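Local coordinates for protein endonuclease PI-MtuI (PDB 2IMZ) that probably excises itself from a precursor protein by splicing, as the splicing domain of a mycobacterial RecA intein that lacks its endonuclease part, at residues H17-G25 with R145-V153; I57-W68 with S135-R144. The protein carries 1 engineered substitution. All blocks are in the same frame, centred on the assembly; numbering follows the deposited sequence.

In the fold
Near the N terminus, strand 16-18 runs into the short helix 19-24. Contact 1 forms when 145-153, the C-terminal half of the long strand 134-153, comes back to this helix, and so closes a loop of about 120 residues. Contact 2 is nested within that loop. There 135-144, the first half of the same strand, comes back to the hairpin 57-68, closing a shorter loop of 66 residues. The two contact centres lie about 19 Å apart. Strand 134-153 is their common element: its first half pairs with strand 54-61 in the curled antiparallel sheet, and its second half carries the helix and holds the zinc ligand E152 near its end. All four segments belong to the intein splicing domain.

Contact 1 of 2, residues H17-G25 with R145-V153; sequences HRIEDVVDG and RARTFDLEV. With ZN (zinc ion), chain C.
F149 points its ring at helix 19-24 with CG anti to its own carbonyl carbon (chi1 -50°), and I19 turns CG1 anti to its backbone N (chi1 -166°), down toward the strand. This is a helix laid on a beta strand in the HINT (Hedgehog/intein) fold of the intein splicing domain. The short helix crosses strand 145-153 at 63°, with the axes 8.5 Å apart. No hydrogen bond joins the two segments. E20 CB sits over one face of the F149 ring, 3.9 Å from its centroid, in a CH-pi contact. I19 CG2 meets F149 CD1 at 3.8 Å, and V23 CB approaches F149 CD2 at 3.9 Å. L151 is gripped by three side chains. Its CG lies against I19 CD1, and its CD2 meets V22 CG1 and V23 CG2. The polar ends are held from outside: E20 OE2 accepts from G5 N, and R147 forms a salt bridge with E4. Farther along the strand, D150 forms a salt bridge with K74 of the second subunit. The zinc ion bridges the two chains: E152 OE1 binds it at 2.2 Å, with H157 of the same chain and H167 of the second subunit among the other ligands.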
loop_
_atom_site.group_PDB
_atom_site.type_symbol
_atom_site.label_atom_id
_atom_site.label_comp_id
_atom_site.label_asym_id
_atom_site.label_seq_id
_atom_site.Cartn_x
_atom_site.Cartn_y
_atom_site.Cartn_z
ATOM N N HIS A 17 17.114 -9.560 5.752
ATOM C CA HIS A 17 16.204 -10.088 6.767
ATOM C C HIS A 17 15.031 -10.874 6.217
ATOM O O HIS A 17 14.561 -10.611 5.109
ATOM C CB HIS A 17 15.592 -8.950 7.591
ATOM C CG HIS A 17 16.585 -8.087 8.300
ATOM N ND1 HIS A 17 17.274 -7.072 7.674
ATOM C CD2 HIS A 17 16.971 -8.061 9.596
ATOM C CE1 HIS A 17 18.039 -6.454 8.556
ATOM N NE2 HIS A 17 17.872 -7.035 9.731
ATOM N N ARG A 18 14.549 -11.831 7.006
ATOM C CA ARG A 18 13.367 -12.591 6.621
ATOM C C ARG A 18 12.226 -11.734 7.160
ATOM O O ARG A 18 12.245 -11.316 8.319
ATOM C CB ARG A 18 13.355 -13.970 7.274
ATOM C CG ARG A 18 14.466 -14.895 6.784
ATOM C CD ARG A 18 14.274 -16.299 7.324
ATOM N NE ARG A 18 14.088 -16.285 8.772
ATOM C CZ ARG A 18 13.737 -17.342 9.496
ATOM N NH1 ARG A 18 13.532 -18.516 8.908
ATOM N NH2 ARG A 18 13.581 -17.223 10.809
ATOM N N ILE A 19 11.237 -11.461 6.320
ATOM C CA ILE A 19 10.137 -10.603 6.726
ATOM C C ILE A 19 9.439 -11.002 8.031
ATOM O O ILE A 19 9.056 -10.132 8.814
ATOM C CB ILE A 19 9.091 -10.466 5.586
ATOM C CG1 ILE A 19 8.145 -9.302 5.898
ATOM C CG2 ILE A 19 8.324 -11.774 5.399
ATOM C CD1 ILE A 19 7.362 -8.798 4.685
ATOM N N GLU A 20 9.285 -12.299 8.285
ATOM C CA GLU A 20 8.612 -12.717 9.513
ATOM C C GLU A 20 9.400 -12.305 10.756
ATOM O O GLU A 20 8.812 -12.009 11.801
ATOM C CB GLU A 20 8.362 -14.233 9.526
ATOM C CG GLU A 20 9.605 -15.114 9.576
ATOM C CD GLU A 20 10.131 -15.481 8.197
ATOM O OE1 GLU A 20 10.890 -16.468 8.099
ATOM O OE2 GLU A 20 9.796 -14.785 7.215
ATOM N N ASP A 21 10.726 -12.287 10.651
ATOM C CA ASP A 21 11.551 -11.888 11.785
ATOM C C ASP A 21 11.423 -10.391 12.010
ATOM O O ASP A 21 11.429 -9.913 13.149
ATOM C CB ASP A 21 13.021 -12.244 11.549
ATOM C CG ASP A 21 13.244 -13.734 11.396
ATOM O OD1 ASP A 21 12.446 -14.520 11.950
ATOM O OD2 ASP A 21 14.228 -14.123 10.733
ATOM N N VAL A 22 11.309 -9.646 10.914
ATOM C CA VAL A 22 11.162 -8.204 11.002
ATOM C C VAL A 22 9.839 -7.865 11.680
ATOM O O VAL A 22 9.780 -6.979 12.531
ATOM C CB VAL A 22 11.198 -7.558 9.598
ATOM C CG1 VAL A 22 10.987 -6.061 9.698
ATOM C CG2 VAL A 22 12.535 -7.849 8.937
ATOM N N VAL A 23 8.781 -8.578 11.307
ATOM C CA VAL A 23 7.464 -8.335 11.894
ATOM C C VAL A 23 7.359 -8.840 13.336
ATOM O O VAL A 23 6.847 -8.128 14.206
ATOM C CB VAL A 23 6.345 -8.986 11.041
ATOM C CG1 VAL A 23 5.013 -8.918 11.780
ATOM C CG2 VAL A 23 6.231 -8.258 9.703
ATOM N N ASP A 24 7.841 -10.053 13.594
ATOM C CA ASP A 24 7.776 -10.614 14.947
ATOM C C ASP A 24 8.543 -9.764 15.955
ATOM O O ASP A 24 8.153 -9.667 17.122
ATOM C CB ASP A 24 8.323 -12.046 14.982
ATOM C CG ASP A 24 7.506 -13.011 14.142
ATOM O OD1 ASP A 24 6.278 -12.816 14.015
ATOM O OD2 ASP A 24 8.094 -13.981 13.619
ATOM N N GLY A 25 9.631 -9.143 15.509
ATOM C CA GLY A 25 10.411 -8.312 16.407
ATOM C C GLY A 25 10.192 -6.822 16.221
ATOM O O GLY A 25 10.840 -6.014 16.881
ATOM N N ARG A 145 -0.242 -22.346 0.252
ATOM C CA ARG A 145 -0.621 -21.681 1.491
ATOM C C ARG A 145 0.625 -21.315 2.283
ATOM O O ARG A 145 1.532 -22.132 2.438
ATOM C CB ARG A 145 -1.501 -22.610 2.330
ATOM C CG ARG A 145 -2.757 -23.081 1.617
ATOM C CD ARG A 145 -3.760 -21.954 1.492
ATOM N NE ARG A 145 -4.242 -21.521 2.799
ATOM C CZ ARG A 145 -5.071 -20.498 2.990
ATOM N NH1 ARG A 145 -5.512 -19.796 1.955
ATOM N NH2 ARG A 145 -5.463 -20.182 4.216
ATOM N N ALA A 146 0.663 -20.089 2.793
ATOM C CA ALA A 146 1.807 -19.635 3.570
ATOM C C ALA A 146 1.435 -18.472 4.473
ATOM O O ALA A 146 0.521 -17.706 4.165
ATOM C CB ALA A 146 2.934 -19.210 2.631
ATOM N N ARG A 147 2.137 -18.347 5.594
ATOM C CA ARG A 147 1.893 -17.229 6.492
ATOM C C ARG A 147 2.387 -16.027 5.708
ATOM O O ARG A 147 3.403 -16.117 5.015
ATOM C CB ARG A 147 2.706 -17.361 7.778
ATOM C CG ARG A 147 2.362 -18.570 8.624
ATOM C CD ARG A 147 2.828 -18.342 10.044
ATOM N NE ARG A 147 4.255 -18.045 10.112
ATOM C CZ ARG A 147 4.853 -17.498 11.165
ATOM N NH1 ARG A 147 4.146 -17.185 12.242
ATOM N NH2 ARG A 147 6.158 -17.267 11.144
ATOM N N THR A 148 1.680 -14.909 5.810
ATOM C CA THR A 148 2.068 -13.715 5.075
ATOM C C THR A 148 2.236 -12.502 5.976
ATOM O O THR A 148 1.726 -12.469 7.101
ATOM C CB THR A 148 1.047 -13.404 3.961
ATOM O OG1 THR A 148 -0.238 -13.152 4.540
ATOM C CG2 THR A 148 0.943 -14.583 3.005
ATOM N N PHE A 149 2.960 -11.508 5.472
ATOM C CA PHE A 149 3.254 -10.304 6.232
ATOM C C PHE A 149 3.300 -9.067 5.352
ATOM O O PHE A 149 3.297 -9.159 4.124
ATOM C CB PHE A 149 4.605 -10.454 6.937
ATOM C CG PHE A 149 4.742 -11.730 7.712
ATOM C CD1 PHE A 149 5.050 -12.923 7.067
ATOM C CD2 PHE A 149 4.511 -11.748 9.083
ATOM C CE1 PHE A 149 5.123 -14.120 7.772
ATOM C CE2 PHE A 149 4.580 -12.937 9.797
ATOM C CZ PHE A 149 4.886 -14.129 9.142
ATOM N N ASP A 150 3.373 -7.910 5.998
ATOM C CA ASP A 150 3.426 -6.639 5.293
ATOM C C ASP A 150 4.218 -5.645 6.143
ATOM O O ASP A 150 4.317 -5.803 7.360
ATOM C CB ASP A 150 2.000 -6.131 5.056
ATOM C CG ASP A 150 1.905 -5.170 3.893
ATOM O OD1 ASP A 150 2.455 -5.481 2.814
ATOM O OD2 ASP A 150 1.260 -4.109 4.053
ATOM N N LEU A 151 4.789 -4.635 5.496
ATOM C CA LEU A 151 5.572 -3.616 6.193
ATOM C C LEU A 151 5.232 -2.231 5.665
ATOM O O LEU A 151 4.910 -2.079 4.488
ATOM C CB LEU A 151 7.070 -3.852 5.975
ATOM C CG LEU A 151 7.691 -5.172 6.435
ATOM C CD1 LEU A 151 9.120 -5.287 5.898
ATOM C CD2 LEU A 151 7.679 -5.238 7.961
ATOM N N GLU A 152 5.285 -1.227 6.536
ATOM C CA GLU A 152 5.052 0.146 6.108
ATOM C C GLU A 152 6.402 0.836 6.131
ATOM O O GLU A 152 7.116 0.790 7.136
ATOM C CB GLU A 152 4.089 0.893 7.033
ATOM C CG GLU A 152 2.624 0.723 6.679
ATOM C CD GLU A 152 2.313 1.077 5.228
ATOM O OE1 GLU A 152 2.574 2.227 4.791
ATOM O OE2 GLU A 152 1.803 0.194 4.520
ATOM N N VAL A 153 6.738 1.459 5.009
ATOM C CA VAL A 153 7.997 2.168 4.831
ATOM C C VAL A 153 7.713 3.661 4.805
ATOM O O VAL A 153 6.932 4.145 3.986
ATOM C CB VAL A 153 8.677 1.750 3.506
ATOM C CG1 VAL A 153 9.966 2.535 3.297
ATOM C CG2 VAL A 153 8.970 0.255 3.529
HETATM ZN ZN ZN C . 2.279 2.311 2.622
#

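Contact 2 of 2, residues I57-W68 with S135-R144; sequences IGLRIAGGAILW and SVIREVLPTR. Engineered in segment 57-68: L67 (natural residue Val).
Strands 57-61 and 135-144 run antiparallel, with axes 4.6 Å apart and 164° between their directions. G58 and L141 form a hydrogen-bonded pair: L141 N donates to G58 O at 2.7 Å, and G58 N returns a longer bond to L141 O. R60 N bonds E139 O at 2.9 Å. R138 N reaches R60 O at 2.7 Å, while E139 N makes only a weak bond to the same oxygen. R138 and E139 thus both face R60, a classic beta bulge, and the register shifts by one before I61 pairs with I137. A62 N still reaches V136 O. A62 belongs to a type II turn, I61 to G64, which closes the hairpin, whose second strand carries W68 and the engineered L67. The first strand of the hairpin pairs with the first half of the long strand 134-153 in the curled antiparallel sheet of the HINT fold. On one face, L59 CD2 touches V140 CG2, and I61 CD1 meets I137 CG1. On the other, R60 bends at chi3 (61°) and turns its guanidinium side-on to E139. Its NE bonds E139 OE1 at 3.0 Å, and NH2 makes a longer bond to that oxygen. R138 CB covers one face of this guanidinium. The W68 ring has G58 CA and I66 CG2 on one face and R144 on the opposite face. R144 CZ lies 4.1 Å from the centroid of the six-membered ring, a cation-pi contact, with the guanidinium plane turned 76° from the ring. L141 CB touches W68 CH2 at 3.6 Å.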
loop_
_atom_site.group_PDB
_atom_site.type_symbol
_atom_site.label_atom_id
_atom_site.label_comp_id
_atom_site.label_asym_id
_atom_site.label_seq_id
_atom_site.Cartn_x
_atom_site.Cartn_y
_atom_site.Cartn_z
ATOM N N ILE A 57 1.482 -16.897 -4.689
ATOM C CA ILE A 57 2.040 -17.463 -5.906
ATOM C C ILE A 57 3.517 -17.087 -5.928
ATOM O O ILE A 57 3.949 -16.230 -5.154
ATOM C CB ILE A 57 1.306 -16.949 -7.176
ATOM C CG1 ILE A 57 1.265 -15.419 -7.217
ATOM C CG2 ILE A 57 -0.102 -17.524 -7.208
ATOM C CD1 ILE A 57 2.538 -14.782 -7.737
ATOM N N GLY A 58 4.290 -17.732 -6.794
ATOM C CA GLY A 58 5.713 -17.454 -6.845
ATOM C C GLY A 58 6.246 -16.967 -8.174
ATOM O O GLY A 58 5.819 -17.411 -9.243
ATOM N N LEU A 59 7.196 -16.041 -8.102
ATOM C CA LEU A 59 7.817 -15.485 -9.292
ATOM C C LEU A 59 9.325 -15.607 -9.161
ATOM O O LEU A 59 9.934 -14.912 -8.345
ATOM C CB LEU A 59 7.436 -14.007 -9.450
ATOM C CG LEU A 59 5.936 -13.684 -9.496
ATOM C CD1 LEU A 59 5.739 -12.175 -9.555
ATOM C CD2 LEU A 59 5.300 -14.355 -10.706
ATOM N N ARG A 60 9.930 -16.509 -9.935
ATOM C CA ARG A 60 11.380 -16.652 -9.892
ATOM C C ARG A 60 11.916 -15.615 -10.862
ATOM O O ARG A 60 11.579 -15.619 -12.044
ATOM C CB ARG A 60 11.833 -18.055 -10.311
ATOM C CG ARG A 60 13.333 -18.268 -10.100
ATOM C CD ARG A 60 13.701 -19.748 -10.107
ATOM N NE ARG A 60 13.376 -20.387 -11.378
ATOM C CZ ARG A 60 14.095 -20.269 -12.489
ATOM N NH1 ARG A 60 15.199 -19.533 -12.499
ATOM N NH2 ARG A 60 13.703 -20.885 -13.598
ATOM N N ILE A 61 12.752 -14.725 -10.342
ATOM C CA ILE A 61 13.319 -13.635 -11.118
ATOM C C ILE A 61 14.671 -14.022 -11.697
ATOM O O ILE A 61 15.358 -14.882 -11.147
ATOM C CB ILE A 61 13.493 -12.395 -10.209
ATOM C CG1 ILE A 61 12.206 -12.165 -9.407
ATOM C CG2 ILE A 61 13.863 -11.170 -11.036
ATOM C CD1 ILE A 61 10.946 -12.005 -10.246
ATOM N N ALA A 62 15.046 -13.404 -12.819
ATOM C CA ALA A 62 16.350 -13.685 -13.417
ATOM C C ALA A 62 17.359 -13.423 -12.303
ATOM O O ALA A 62 17.275 -12.407 -11.613
ATOM C CB ALA A 62 16.608 -12.754 -14.605
ATOM N N GLY A 63 18.304 -14.336 -12.119
ATOM C CA GLY A 63 19.275 -14.167 -11.049
ATOM C C GLY A 63 19.012 -15.209 -9.978
ATOM O O GLY A 63 19.902 -15.568 -9.208
ATOM N N GLY A 64 17.772 -15.680 -9.904
ATOM C CA GLY A 64 17.461 -16.724 -8.944
ATOM C C GLY A 64 16.557 -16.450 -7.761
ATOM O O GLY A 64 16.093 -17.404 -7.135
ATOM N N ALA A 65 16.306 -15.187 -7.435
ATOM C CA ALA A 65 15.443 -14.889 -6.292
ATOM C C ALA A 65 14.012 -15.297 -6.618
ATOM O O ALA A 65 13.607 -15.279 -7.775
ATOM C CB ALA A 65 15.502 -13.401 -5.957
ATOM N N ILE A 66 13.250 -15.688 -5.600
ATOM C CA ILE A 66 11.862 -16.070 -5.820
ATOM C C ILE A 66 10.956 -15.278 -4.899
ATOM O O ILE A 66 11.030 -15.398 -3.679
ATOM C CB ILE A 66 11.607 -17.571 -5.565
ATOM C CG1 ILE A 66 12.409 -18.422 -6.553
ATOM C CG2 ILE A 66 10.114 -17.871 -5.729
ATOM C CD1 ILE A 66 12.183 -19.924 -6.396
ATOM N N LEU A 67 10.103 -14.461 -5.495
ATOM C CA LEU A 67 9.174 -13.652 -4.727
ATOM C C LEU A 67 7.862 -14.411 -4.545
ATOM O O LEU A 67 7.192 -14.742 -5.521
ATOM C CB LEU A 67 8.906 -12.336 -5.455
ATOM C CG LEU A 67 7.898 -11.385 -4.802
ATOM C CD1 LEU A 67 8.442 -10.878 -3.469
ATOM C CD2 LEU A 67 7.620 -10.231 -5.736
ATOM N N TRP A 68 7.517 -14.705 -3.295
ATOM C CA TRP A 68 6.263 -15.386 -2.982
ATOM C C TRP A 68 5.337 -14.323 -2.400
ATOM O O TRP A 68 5.610 -13.767 -1.336
ATOM C CB TRP A 68 6.475 -16.496 -1.950
ATOM C CG TRP A 68 7.176 -17.712 -2.491
ATOM C CD1 TRP A 68 8.490 -18.040 -2.335
ATOM C CD2 TRP A 68 6.588 -18.763 -3.261
ATOM N NE1 TRP A 68 8.758 -19.238 -2.960
ATOM C CE2 TRP A 68 7.606 -19.702 -3.537
ATOM C CE3 TRP A 68 5.296 -19.004 -3.747
ATOM C CZ2 TRP A 68 7.371 -20.868 -4.277
ATOM C CZ3 TRP A 68 5.063 -20.162 -4.484
ATOM C CH2 TRP A 68 6.097 -21.078 -4.740
ATOM N N SER A 135 14.492 -6.600 -14.584
ATOM C CA SER A 135 14.856 -7.995 -14.786
ATOM C C SER A 135 13.610 -8.784 -15.138
ATOM O O SER A 135 12.516 -8.462 -14.679
ATOM C CB SER A 135 15.495 -8.568 -13.521
ATOM O OG SER A 135 16.752 -7.964 -13.282
ATOM N N VAL A 136 13.777 -9.820 -15.955
ATOM C CA VAL A 136 12.650 -10.633 -16.374
ATOM C C VAL A 136 12.291 -11.750 -15.407
ATOM O O VAL A 136 13.128 -12.224 -14.634
ATOM C CB VAL A 136 12.906 -11.271 -17.762
ATOM C CG1 VAL A 136 13.110 -10.182 -18.799
ATOM C CG2 VAL A 136 14.122 -12.191 -17.706
ATOM N N ILE A 137 11.026 -12.149 -15.453
ATOM C CA ILE A 137 10.515 -13.241 -14.637
ATOM C C ILE A 137 10.875 -14.515 -15.398
ATOM O O ILE A 137 10.525 -14.667 -16.573
ATOM C CB ILE A 137 8.985 -13.147 -14.480
ATOM C CG1 ILE A 137 8.629 -11.929 -13.620
ATOM C CG2 ILE A 137 8.441 -14.418 -13.850
ATOM C CD1 ILE A 137 7.149 -11.608 -13.592
ATOM N N ARG A 138 11.583 -15.424 -14.735
ATOM C CA ARG A 138 12.006 -16.667 -15.374
ATOM C C ARG A 138 10.970 -17.777 -15.233
ATOM O O ARG A 138 10.898 -18.678 -16.071
ATOM C CB ARG A 138 13.330 -17.153 -14.763
ATOM C CG ARG A 138 14.423 -16.092 -14.669
ATOM C CD ARG A 138 15.503 -16.207 -15.741
ATOM N NE ARG A 138 15.008 -15.934 -17.080
ATOM C CZ ARG A 138 15.756 -15.482 -18.085
ATOM N NH1 ARG A 138 17.050 -15.240 -17.914
ATOM N NH2 ARG A 138 15.204 -15.266 -19.268
ATOM N N GLU A 139 10.164 -17.713 -14.177
ATOM C CA GLU A 139 9.180 -18.758 -13.939
ATOM C C GLU A 139 8.069 -18.344 -12.977
ATOM O O GLU A 139 8.304 -17.609 -12.018
ATOM C CB GLU A 139 9.907 -19.991 -13.389
ATOM C CG GLU A 139 9.020 -21.153 -12.981
ATOM C CD GLU A 139 9.805 -22.284 -12.338
ATOM O OE1 GLU A 139 11.040 -22.149 -12.167
ATOM O OE2 GLU A 139 9.186 -23.310 -11.992
ATOM N N VAL A 140 6.854 -18.814 -13.250
ATOM C CA VAL A 140 5.707 -18.540 -12.389
ATOM C C VAL A 140 5.371 -19.851 -11.681
ATOM O O VAL A 140 5.129 -20.872 -12.330
ATOM C CB VAL A 140 4.484 -18.063 -13.201
ATOM C CG1 VAL A 140 3.277 -17.908 -12.284
ATOM C CG2 VAL A 140 4.801 -16.737 -13.887
ATOM N N LEU A 141 5.375 -19.823 -10.350
ATOM C CA LEU A 141 5.095 -21.015 -9.553
ATOM C C LEU A 141 3.656 -21.072 -9.056
ATOM O O LEU A 141 3.046 -20.043 -8.761
ATOM C CB LEU A 141 6.048 -21.091 -8.354
ATOM C CG LEU A 141 7.551 -21.253 -8.610
ATOM C CD1 LEU A 141 7.793 -22.505 -9.432
ATOM C CD2 LEU A 141 8.102 -20.030 -9.321
ATOM N N PRO A 142 3.097 -22.290 -8.951
ATOM C CA PRO A 142 1.727 -22.553 -8.499
ATOM C C PRO A 142 1.425 -22.037 -7.095
ATOM O O PRO A 142 2.298 -21.993 -6.231
ATOM C CB PRO A 142 1.623 -24.076 -8.572
ATOM C CG PRO A 142 2.595 -24.437 -9.642
ATOM C CD PRO A 142 3.765 -23.550 -9.322
ATOM N N THR A 143 0.169 -21.668 -6.880
ATOM C CA THR A 143 -0.281 -21.156 -5.594
ATOM C C THR A 143 -0.091 -22.165 -4.465
ATOM O O THR A 143 -0.196 -23.375 -4.672
ATOM C CB THR A 143 -1.771 -20.775 -5.658
ATOM O OG1 THR A 143 -2.195 -20.287 -4.381
ATOM C CG2 THR A 143 -2.612 -21.987 -6.035
ATOM N N ARG A 144 0.194 -21.654 -3.272
ATOM C CA ARG A 144 0.377 -22.485 -2.089
ATOM C C ARG A 144 -0.014 -21.666 -0.865
ATOM O O ARG A 144 -0.113 -20.441 -0.935
ATOM C CB ARG A 144 1.831 -22.951 -1.968
ATOM C CG ARG A 144 2.838 -21.846 -1.681
ATOM C CD ARG A 144 4.262 -22.393 -1.661
ATOM N NE ARG A 144 5.242 -21.358 -1.349
ATOM C CZ ARG A 144 5.517 -20.923 -0.124
ATOM N NH1 ARG A 144 4.887 -21.439 0.924
ATOM N NH2 ARG A 144 6.413 -19.958 0.054
#